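Long-range contacts in ABC-type transport system, sugar-family extracellular solute-binding protein (Peptoclostridium difficile 630, PDB 6HNI), which binds tyrosine as the extracellular lipoprotein component of an ABC-type transport system, probably handing it on for uptake, and also has adhesive properties: residues A[23-33]-A[57-68]; A[206-216]-A[234-242]. The protein carries 1 engineered substitution. One frame throughout, in Å; residues are numbered along the deposited sequence.

Contact 1 of 2, residues A[23-33]-A[57-68]; sequences VKKIGITQLVE and ENIDIDFQNAQN. With EDO (1,2-ethanediol), chain E.
In the first beta-alpha-beta unit of the tyrosine-binding protein, strand 24-30 pairs in parallel with strand 59-65, Ile26 N donating to Asp60 O (2.9 Å, 175° at the hydrogen) and Asp62 N returning to Ile26 O. The same alternation runs on to Ala66 N and Gln30 O. On the face covered by helix 35-50, Ile28 CD1 lies 3.5 Å from Ile61 CG2, while Ile28 CG2 comes in at the edge of the Phe63 ring, 3.8 Å from Phe63 CD1. Gln30 meets that ring edge: with CG anti to the backbone N (chi1 -175°) and the chain extended, OE1 stands 3.3 Å from Phe63 CE1, its amide plane turned 73° from the ring. Gln30 NE2 donates to Asp38 OD1 and Val32 O, and Arg41 makes a cation-pi contact with Phe63. This is the edge of a five-stranded parallel sheet, with 59-65 outermost. At the end of strand 59-65, Asn65 opens an Asx turn, OD1 accepting from Gln67 N; past it, Asn68 N donates to Leu31 O (2.8 Å). A 1,2-ethanediol, probably from the crystallisation liquor, takes bonds from Glu33 N and Asn65 ND2 through O1, and a water links Asn65 ND2 to Glu33 OE2.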
loop_
_atom_site.group_PDB
_atom_site.type_symbol
_atom_site.label_atom_id
_atom_site.label_comp_id
_atom_site.label_asym_id
_atom_site.label_seq_id
_atom_site.Cartn_x
_atom_site.Cartn_y
_atom_site.Cartn_z
ATOM N N VAL A 23 29.740 -6.836 10.060
ATOM C CA VAL A 23 28.799 -6.298 9.023
ATOM C C VAL A 23 27.396 -6.859 9.326
ATOM O O VAL A 23 27.236 -8.084 9.425
ATOM C CB VAL A 23 29.241 -6.748 7.589
ATOM C CG1 VAL A 23 28.212 -6.369 6.521
ATOM C CG2 VAL A 23 30.636 -6.210 7.244
ATOM N N LYS A 24 26.395 -5.981 9.476
ATOM C CA LYS A 24 25.031 -6.415 9.719
ATOM C C LYS A 24 24.402 -6.767 8.374
ATOM O O LYS A 24 24.550 -6.030 7.395
ATOM C CB LYS A 24 24.235 -5.299 10.448
ATOM C CG LYS A 24 24.698 -4.964 11.896
ATOM C CD LYS A 24 24.396 -6.120 12.820
ATOM C CE LYS A 24 25.080 -6.050 14.152
ATOM N NZ LYS A 24 24.463 -5.115 15.085
ATOM N N LYS A 25 23.737 -7.920 8.354
ATOM C CA LYS A 25 23.097 -8.428 7.125
ATOM C C LYS A 25 21.578 -8.241 7.205
ATOM O O LYS A 25 20.931 -8.712 8.128
ATOM C CB LYS A 25 23.466 -9.901 6.906
ATOM C CG LYS A 25 25.002 -10.051 6.845
ATOM C CD LYS A 25 25.578 -11.442 6.698
ATOM C CE LYS A 25 27.114 -11.378 6.803
ATOM N NZ LYS A 25 27.578 -11.058 8.186
ATOM N N ILE A 26 21.107 -7.448 6.265
ATOM C CA ILE A 26 19.699 -7.064 6.208
ATOM C C ILE A 26 19.122 -7.731 4.965
ATOM O O ILE A 26 19.640 -7.627 3.896
ATOM C CB ILE A 26 19.530 -5.533 6.110
ATOM C CG1 ILE A 26 20.205 -4.816 7.305
ATOM C CG2 ILE A 26 18.052 -5.188 5.911
ATOM C CD1 ILE A 26 20.131 -3.318 7.153
ATOM N N GLY A 27 17.985 -8.393 5.159
ATOM C CA GLY A 27 17.181 -8.903 4.021
ATOM C C GLY A 27 15.983 -8.007 3.790
ATOM O O GLY A 27 15.283 -7.688 4.759
ATOM N N ILE A 28 15.796 -7.595 2.523
ATOM C CA ILE A 28 14.593 -6.827 2.170
ATOM C C ILE A 28 13.742 -7.751 1.276
ATOM O O ILE A 28 14.224 -8.250 0.302
ATOM C CB ILE A 28 14.919 -5.560 1.396
ATOM C CG1 ILE A 28 15.880 -4.621 2.187
ATOM C CG2 ILE A 28 13.616 -4.843 1.020
ATOM C CD1 ILE A 28 16.154 -3.289 1.545
ATOM N N THR A 29 12.520 -7.945 1.745
ATOM C CA THR A 29 11.538 -8.802 0.987
ATOM C C THR A 29 10.393 -7.903 0.565
ATOM O O THR A 29 9.668 -7.359 1.375
ATOM C CB THR A 29 11.131 -10.018 1.820
ATOM O OG1 THR A 29 10.085 -10.736 1.069
ATOM C CG2 THR A 29 10.566 -9.737 3.162
ATOM N N GLN A 30 10.277 -7.752 -0.756
ATOM C CA GLN A 30 9.255 -6.891 -1.346
ATOM C C GLN A 30 8.323 -7.739 -2.253
ATOM O O GLN A 30 8.805 -8.533 -3.031
ATOM C CB GLN A 30 9.915 -5.801 -2.178
ATOM C CG GLN A 30 8.971 -4.765 -2.741
ATOM C CD GLN A 30 9.648 -3.630 -3.490
ATOM O OE1 GLN A 30 10.736 -3.158 -3.075
ATOM N NE2 GLN A 30 9.003 -3.104 -4.529
ATOM N N LEU A 31 7.014 -7.550 -2.117
ATOM C CA LEU A 31 6.091 -8.410 -2.896
ATOM C C LEU A 31 6.252 -8.292 -4.418
ATOM O O LEU A 31 6.295 -9.311 -5.131
ATOM C CB LEU A 31 4.678 -8.079 -2.455
ATOM C CG LEU A 31 3.544 -8.755 -3.255
ATOM C CD1 LEU A 31 3.659 -10.241 -3.063
ATOM C CD2 LEU A 31 2.251 -8.172 -2.747
ATOM N N VAL A 32 6.307 -7.055 -4.893
ATOM C CA VAL A 32 6.264 -6.737 -6.313
ATOM C C VAL A 32 6.724 -5.284 -6.493
ATOM O O VAL A 32 6.615 -4.510 -5.571
ATOM C CB VAL A 32 4.824 -6.972 -6.885
ATOM C CG1 VAL A 32 3.846 -5.979 -6.301
ATOM C CG2 VAL A 32 4.818 -6.963 -8.426
ATOM N N GLU A 33 7.159 -4.904 -7.683
ATOM C CA GLU A 33 7.279 -3.487 -8.058
ATOM C C GLU A 33 5.901 -2.875 -8.367
ATOM O O GLU A 33 5.252 -3.156 -9.424
ATOM C CB GLU A 33 8.177 -3.330 -9.271
ATOM C CG GLU A 33 9.610 -3.773 -9.079
ATOM C CD GLU A 33 10.390 -3.805 -10.381
ATOM O OE1 GLU A 33 9.867 -3.326 -11.397
ATOM O OE2 GLU A 33 11.536 -4.299 -10.388
ATOM N N GLU A 57 29.560 -1.397 2.988
ATOM C CA GLU A 57 30.486 -0.906 4.026
ATOM C C GLU A 57 30.252 -1.615 5.370
ATOM O O GLU A 57 30.907 -2.610 5.652
ATOM C CB GLU A 57 30.462 0.636 4.119
ATOM C CG GLU A 57 30.983 1.303 2.841
ATOM C CD GLU A 57 31.234 2.801 2.951
ATOM O OE1 GLU A 57 30.921 3.400 4.005
ATOM O OE2 GLU A 57 31.758 3.388 1.971
ATOM N N ASN A 58 29.330 -1.132 6.187
ATOM C CA ASN A 58 29.037 -1.781 7.502
ATOM C C ASN A 58 27.687 -2.511 7.528
ATOM O O ASN A 58 27.282 -3.103 8.560
ATOM C CB ASN A 58 29.105 -0.767 8.633
ATOM C CG ASN A 58 28.209 0.438 8.401
ATOM O OD1 ASN A 58 27.835 0.766 7.252
ATOM N ND2 ASN A 58 27.869 1.115 9.488
ATOM N N ILE A 59 27.003 -2.480 6.382
ATOM C CA ILE A 59 25.824 -3.359 6.170
ATOM C C ILE A 59 25.944 -4.049 4.839
ATOM O O ILE A 59 26.667 -3.592 3.953
ATOM C CB ILE A 59 24.471 -2.650 6.318
ATOM C CG1 ILE A 59 24.254 -1.597 5.230
ATOM C CG2 ILE A 59 24.301 -2.133 7.732
ATOM C CD1 ILE A 59 22.866 -0.990 5.233
ATOM N N ASP A 60 25.191 -5.147 4.735
ATOM C CA ASP A 60 24.955 -5.848 3.488
ATOM C C ASP A 60 23.446 -5.959 3.307
ATOM O O ASP A 60 22.777 -6.487 4.158
ATOM C CB ASP A 60 25.516 -7.253 3.534
ATOM C CG ASP A 60 25.163 -8.026 2.283
ATOM O OD1 ASP A 60 25.881 -7.821 1.291
ATOM O OD2 ASP A 60 24.143 -8.786 2.269
ATOM N N ILE A 61 22.971 -5.395 2.213
ATOM C CA ILE A 61 21.532 -5.453 1.889
ATOM C C ILE A 61 21.308 -6.521 0.799
ATOM O O ILE A 61 21.862 -6.409 -0.291
ATOM C CB ILE A 61 21.026 -4.073 1.450
ATOM C CG1 ILE A 61 21.221 -3.007 2.546
ATOM C CG2 ILE A 61 19.566 -4.148 1.090
ATOM C CD1 ILE A 61 20.816 -1.600 2.121
ATOM N N ASP A 62 20.467 -7.526 1.107
ATOM C CA ASP A 62 20.071 -8.595 0.172
ATOM C C ASP A 62 18.596 -8.301 -0.174
ATOM O O ASP A 62 17.663 -8.615 0.598
ATOM C CB ASP A 62 20.221 -9.923 0.918
ATOM C CG ASP A 62 19.858 -11.148 0.112
ATOM O OD1 ASP A 62 19.423 -11.015 -1.055
ATOM O OD2 ASP A 62 20.031 -12.273 0.685
ATOM N N PHE A 63 18.402 -7.653 -1.319
ATOM C CA PHE A 63 17.059 -7.313 -1.810
ATOM C C PHE A 63 16.470 -8.457 -2.644
ATOM O O PHE A 63 17.122 -8.969 -3.585
ATOM C CB PHE A 63 17.124 -6.057 -2.669
ATOM C CG PHE A 63 15.802 -5.723 -3.318
ATOM C CD1 PHE A 63 14.776 -5.164 -2.557
ATOM C CD2 PHE A 63 15.569 -5.995 -4.636
ATOM C CE1 PHE A 63 13.529 -4.892 -3.087
ATOM C CE2 PHE A 63 14.298 -5.743 -5.216
ATOM C CZ PHE A 63 13.296 -5.170 -4.432
ATOM N N GLN A 64 15.234 -8.810 -2.312
ATOM C CA GLN A 64 14.503 -9.898 -2.999
ATOM C C GLN A 64 13.080 -9.467 -3.304
ATOM O O GLN A 64 12.331 -9.040 -2.425
ATOM C CB GLN A 64 14.465 -11.173 -2.160
ATOM C CG GLN A 64 15.827 -11.762 -1.822
ATOM C CD GLN A 64 16.506 -12.422 -2.996
ATOM O OE1 GLN A 64 15.833 -12.998 -3.844
ATOM N NE2 GLN A 64 17.852 -12.451 -3.011
ATOM N N ASN A 65 12.734 -9.568 -4.582
ATOM C CA ASN A 65 11.402 -9.232 -5.112
ATOM C C ASN A 65 10.705 -10.553 -5.464
ATOM O O ASN A 65 11.243 -11.373 -6.194
ATOM C CB ASN A 65 11.594 -8.344 -6.313
ATOM C CG ASN A 65 10.286 -7.866 -6.960
ATOM O OD1 ASN A 65 9.189 -8.311 -6.646
ATOM N ND2 ASN A 65 10.421 -6.954 -7.903
ATOM N N ALA A 66 9.509 -10.734 -4.920
ATOM C CA ALA A 66 8.700 -11.952 -5.196
ATOM C C ALA A 66 7.994 -11.932 -6.542
ATOM O O ALA A 66 7.369 -12.914 -6.901
ATOM C CB ALA A 66 7.700 -12.184 -4.114
ATOM N N GLN A 67 8.017 -10.792 -7.221
ATOM C CA GLN A 67 7.301 -10.606 -8.493
ATOM C C GLN A 67 5.831 -11.013 -8.420
ATOM O O GLN A 67 5.273 -11.614 -9.381
ATOM C CB GLN A 67 8.046 -11.319 -9.617
ATOM C CG GLN A 67 9.426 -10.751 -9.896
ATOM C CD GLN A 67 10.112 -11.473 -11.036
ATOM O OE1 GLN A 67 10.819 -12.443 -10.824
ATOM N NE2 GLN A 67 9.862 -11.030 -12.254
ATOM N N ASN A 68 5.200 -10.638 -7.319
ATOM C CA ASN A 68 3.778 -10.870 -7.031
ATOM C C ASN A 68 3.395 -12.319 -6.828
ATOM O O ASN A 68 2.203 -12.641 -6.763
ATOM C CB ASN A 68 2.829 -10.199 -8.051
ATOM C CG ASN A 68 1.956 -9.129 -7.430
ATOM O OD1 ASN A 68 1.830 -9.018 -6.210
ATOM N ND2 ASN A 68 1.316 -8.337 -8.279
HETATM C C1 EDO E . 7.591 -6.919 -11.211
HETATM O O1 EDO E . 8.046 -6.706 -9.839
HETATM C C2 EDO E . 6.553 -8.041 -11.355
HETATM O O2 EDO E . 6.967 -9.116 -12.199
HETATM O O HOH W 1 12.635 -4.746 -8.107
#

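Contact 2 of 2, residues A[206-216]-A[234-242]. With TYR (tyrosine), chain B.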
loop_
_atom_site.group_PDB
_atom_site.type_symbol
_atom_site.label_atom_id
_atom_site.label_comp_id
_atom_site.label_asym_id
_atom_site.label_seq_id
_atom_site.Cartn_x
_atom_site.Cartn_y
_atom_site.Cartn_z
ATOM N N VAL A 206 -18.963 -1.742 -15.026
ATOM C CA VAL A 206 -19.571 -0.779 -15.983
ATOM C C VAL A 206 -21.092 -0.899 -16.085
ATOM O O VAL A 206 -21.653 -1.969 -16.336
ATOM C CB VAL A 206 -18.972 -0.936 -17.417
ATOM C CG1 VAL A 206 -19.661 -0.035 -18.449
ATOM C CG2 VAL A 206 -17.480 -0.656 -17.407
ATOM N N GLY A 207 -21.754 0.234 -15.982
ATOM C CA GLY A 207 -23.174 0.295 -16.018
ATOM C C GLY A 207 -23.715 0.159 -14.645
ATOM O O GLY A 207 -24.885 0.447 -14.474
ATOM N N LYS A 208 -22.906 -0.277 -13.652
ATOM C CA LYS A 208 -23.439 -0.526 -12.332
ATOM C C LYS A 208 -22.984 0.459 -11.260
ATOM O O LYS A 208 -23.531 0.440 -10.167
ATOM C CB LYS A 208 -23.088 -1.918 -11.866
ATOM C CG LYS A 208 -23.687 -3.038 -12.698
ATOM C CD LYS A 208 -23.264 -4.375 -12.141
ATOM C CE LYS A 208 -23.865 -4.671 -10.765
ATOM N NZ LYS A 208 -23.133 -5.773 -10.086
ATOM N N ILE A 209 -21.964 1.268 -11.552
ATOM C CA ILE A 209 -21.345 2.174 -10.559
ATOM C C ILE A 209 -21.161 3.571 -11.128
ATOM O O ILE A 209 -21.100 3.761 -12.371
ATOM C CB ILE A 209 -19.967 1.630 -10.051
ATOM C CG1 ILE A 209 -18.881 1.681 -11.157
ATOM C CG2 ILE A 209 -20.186 0.256 -9.469
ATOM C CD1 ILE A 209 -17.481 1.217 -10.710
ATOM N N ASP A 210 -21.016 4.546 -10.205
ATOM C CA ASP A 210 -20.772 5.912 -10.584
ATOM C C ASP A 210 -19.265 6.254 -10.452
ATOM O O ASP A 210 -18.770 7.167 -11.133
ATOM C CB ASP A 210 -21.589 6.843 -9.690
ATOM C CG ASP A 210 -23.116 6.604 -9.775
ATOM O OD1 ASP A 210 -23.610 6.378 -10.909
ATOM O OD2 ASP A 210 -23.816 6.672 -8.719
ATOM N N VAL A 211 -18.587 5.565 -9.522
ATOM C CA VAL A 211 -17.165 5.812 -9.210
ATOM C C VAL A 211 -16.582 4.493 -8.710
ATOM O O VAL A 211 -17.289 3.681 -8.117
ATOM C CB VAL A 211 -17.064 6.939 -8.153
ATOM C CG1 VAL A 211 -17.580 6.465 -6.795
ATOM C CG2 VAL A 211 -15.615 7.448 -7.995
ATOM N N LEU A 212 -15.291 4.294 -8.990
ATOM C CA LEU A 212 -14.519 3.144 -8.481
ATOM C C LEU A 212 -13.583 3.638 -7.381
ATOM O O LEU A 212 -12.928 4.674 -7.590
ATOM C CB LEU A 212 -13.697 2.534 -9.538
ATOM C CG LEU A 212 -13.062 1.206 -9.180
ATOM C CD1 LEU A 212 -14.021 0.048 -9.078
ATOM C CD2 LEU A 212 -11.965 0.873 -10.172
ATOM N N TYR A 213 -13.599 2.938 -6.268
ATOM C CA TYR A 213 -12.581 3.191 -5.193
ATOM C C TYR A 213 -11.550 2.073 -5.234
ATOM O O TYR A 213 -11.901 0.890 -5.230
ATOM C CB TYR A 213 -13.270 3.244 -3.852
ATOM C CG TYR A 213 -12.305 3.541 -2.693
ATOM C CD1 TYR A 213 -11.865 4.823 -2.452
ATOM C CD2 TYR A 213 -11.814 2.536 -1.863
ATOM C CE1 TYR A 213 -10.944 5.069 -1.414
ATOM C CE2 TYR A 213 -10.930 2.816 -0.831
ATOM C CZ TYR A 213 -10.570 4.090 -0.626
ATOM O OH TYR A 213 -9.637 4.337 0.422
ATOM N N VAL A 214 -10.267 2.452 -5.241
ATOM C CA VAL A 214 -9.181 1.475 -5.234
ATOM C C VAL A 214 -8.506 1.495 -3.864
ATOM O O VAL A 214 -7.743 2.446 -3.553
ATOM C CB VAL A 214 -8.219 1.715 -6.383
ATOM C CG1 VAL A 214 -7.051 0.725 -6.351
ATOM C CG2 VAL A 214 -8.948 1.651 -7.735
ATOM N N PRO A 215 -8.746 0.487 -3.053
ATOM C CA PRO A 215 -8.024 0.386 -1.769
ATOM C C PRO A 215 -6.553 0.068 -2.033
ATOM O O PRO A 215 -6.105 -0.089 -3.147
ATOM C CB PRO A 215 -8.712 -0.783 -1.051
ATOM C CG PRO A 215 -9.585 -1.425 -2.035
ATOM C CD PRO A 215 -9.505 -0.755 -3.349
ATOM N N THR A 216 -5.787 0.050 -0.923
ATOM C CA THR A 216 -4.391 -0.404 -1.011
ATOM C C THR A 216 -4.277 -1.932 -1.077
ATOM O O THR A 216 -3.981 -2.622 -0.126
ATOM C CB THR A 216 -3.500 0.214 0.114
ATOM O OG1 THR A 216 -3.900 -0.236 1.369
ATOM C CG2 THR A 216 -3.524 1.728 -0.011
ATOM N N ASN A 234 -15.125 4.216 -20.319
ATOM C CA ASN A 234 -16.486 4.189 -19.788
ATOM C C ASN A 234 -16.878 5.400 -18.933
ATOM O O ASN A 234 -17.957 5.442 -18.351
ATOM C CB ASN A 234 -16.738 2.827 -19.131
ATOM C CG ASN A 234 -16.828 1.715 -20.179
ATOM O OD1 ASN A 234 -17.805 1.662 -20.911
ATOM N ND2 ASN A 234 -15.793 0.895 -20.322
ATOM N N LYS A 235 -15.969 6.402 -18.859
ATOM C CA LYS A 235 -16.213 7.676 -18.161
ATOM C C LYS A 235 -16.484 7.489 -16.659
ATOM O O LYS A 235 -17.217 8.254 -16.058
ATOM C CB LYS A 235 -17.344 8.497 -18.839
ATOM C CG LYS A 235 -17.148 8.718 -20.318
ATOM C CD LYS A 235 -15.934 9.538 -20.680
ATOM C CE LYS A 235 -15.757 9.486 -22.193
ATOM N NZ LYS A 235 -15.283 10.785 -22.719
ATOM N N ILE A 236 -15.850 6.471 -16.064
ATOM C CA ILE A 236 -15.950 6.185 -14.622
ATOM C C ILE A 236 -14.732 6.796 -13.927
ATOM O O ILE A 236 -13.609 6.365 -14.214
ATOM C CB ILE A 236 -15.995 4.657 -14.324
ATOM C CG1 ILE A 236 -17.182 3.963 -15.049
ATOM C CG2 ILE A 236 -16.124 4.373 -12.820
ATOM C CD1 ILE A 236 -17.142 2.445 -14.944
ATOM N N PRO A 237 -14.958 7.788 -13.022
ATOM C CA PRO A 237 -13.815 8.294 -12.194
ATOM C C PRO A 237 -13.348 7.210 -11.244
ATOM O O PRO A 237 -14.142 6.492 -10.623
ATOM C CB PRO A 237 -14.413 9.479 -11.444
ATOM C CG PRO A 237 -15.790 9.705 -11.994
ATOM C CD PRO A 237 -16.226 8.490 -12.727
ATOM N N VAL A 238 -12.032 7.102 -11.139
ATOM C CA VAL A 238 -11.401 6.183 -10.197
ATOM C C VAL A 238 -10.607 6.970 -9.097
ATOM O O VAL A 238 -9.707 7.727 -9.436
ATOM C CB VAL A 238 -10.429 5.257 -10.941
ATOM C CG1 VAL A 238 -9.816 4.285 -9.990
ATOM C CG2 VAL A 238 -11.156 4.500 -12.065
ATOM N N ILE A 239 -11.058 6.798 -7.882
ATOM C CA ILE A 239 -10.365 7.383 -6.703
ATOM C C ILE A 239 -9.577 6.255 -6.106
ATOM O O ILE A 239 -10.094 5.234 -5.694
ATOM C CB ILE A 239 -11.384 7.925 -5.694
ATOM C CG1 ILE A 239 -12.255 9.027 -6.295
ATOM C CG2 ILE A 239 -10.669 8.402 -4.447
ATOM C CD1 ILE A 239 -11.543 10.140 -6.982
ATOM N N ALA A 240 -8.262 6.507 -5.929
ATOM C CA ALA A 240 -7.404 5.526 -5.261
ATOM C C ALA A 240 -7.030 6.004 -3.872
ATOM O O ALA A 240 -7.021 7.223 -3.603
ATOM C CB ALA A 240 -6.137 5.290 -6.059
ATOM N N ALA A 241 -6.663 5.061 -3.029
ATOM C CA ALA A 241 -6.222 5.365 -1.650
ATOM C C ALA A 241 -4.880 6.085 -1.570
ATOM O O ALA A 241 -4.659 6.769 -0.574
ATOM C CB ALA A 241 -6.168 4.098 -0.847
ATOM N N GLU A 242 -4.047 5.961 -2.584
ATOM C CA GLU A 242 -2.714 6.592 -2.604
ATOM C C GLU A 242 -2.276 6.883 -3.997
ATOM O O GLU A 242 -3.021 6.569 -4.950
ATOM C CB GLU A 242 -1.705 5.755 -1.815
ATOM C CG GLU A 242 -1.457 4.341 -2.310
ATOM C CD GLU A 242 -0.318 4.189 -3.307
ATOM O OE1 GLU A 242 0.521 5.129 -3.458
ATOM O OE2 GLU A 242 -0.227 3.100 -3.947
HETATM N N TYR B . -1.459 -1.743 2.038
HETATM C CA TYR B . -0.921 -2.867 1.251
HETATM C C TYR B . -0.618 -4.035 2.176
HETATM O O TYR B . -0.017 -4.998 1.715
HETATM C CB TYR B . 0.229 -2.445 0.315
HETATM C CG TYR B . -0.213 -1.502 -0.755
HETATM C CD1 TYR B . -1.102 -1.958 -1.772
HETATM C CD2 TYR B . 0.128 -0.183 -0.792
HETATM C CE1 TYR B . -1.582 -1.083 -2.711
HETATM C CE2 TYR B . -0.342 0.708 -1.732
HETATM C CZ TYR B . -1.236 0.241 -2.724
HETATM O OH TYR B . -1.728 1.119 -3.670
HETATM O OXT TYR B . -1.052 -4.045 3.309
#
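Both segments end on the bound tyrosine: Thr216 OG1 accepts from the ligand's amino N at 2.9 Å, and Glu242 OE2 takes its phenolic OH in a short 2.5 Å bond. The Thr216 hydroxyl sits between its own backbone N and carbonyl carbon (chi1 65°), which leaves CG2 to pack against Ala241 CB at 3.6 Å and against the ligand ring. Gln172 also bonds OG1. Glu242 bends at chi2 (91°), and its carboxylate is shared: OE2 serves the ligand while OE1 caps Gly244 N at the start of helix 243-247, which fixes the group in place. Behind the pocket, strands 211-214 and 238-240 run parallel, bonded from Leu212 N to Pro237 O and onward through Ile239 N, Val214 N and Ala241 N, the last received by Val214 O at 2.9 Å. On one face of the sheet the Leu212 and Val238 side chains run alongside one another in the same direction, Leu212 CD2 4.0 Å from Val238 CG1, and Val214 CG2 comes across to Val238 CG1 (3.6 Å). On the other, the Tyr213 hydroxyl reaches Ala241 CB. At the far end Ile236, in one of its two conformers, packs on the turn before strand 211-214, CD1 against Val206 CG2 and CG2 against Ile209 CD1, while Pro237 CD touches Asp210 O. Pocket residues just past the C-terminal ends of parallel strands are a common feature of open alpha/beta sheets, and here they form one wall of the cleft of a periplasmic-type binding protein, closed around tyrosine.

In the fold
From the N terminus, contact 1 closes first, bringing 57-68 back beside 23-33 after helix 35-50 and setting the edge of the five-stranded parallel sheet. The chain then completes that sheet with strands 87-91, 108-113 and 132-136 before it builds the second one. Contact 2 closes there after mostly helical residues and adds 238-240 beside 211-214 as the last of four parallel strands, with backbone bonds leading on to Leu251 and Ala252. The two are in series, neither nested nor crossed, with centres about 34 Å apart. Their nearest atoms, on Leu31 and Thr216, come to about 9 Å beside the tyrosine; separately, Asn68 bonds weakly to Ser222, between the segments of contact 2.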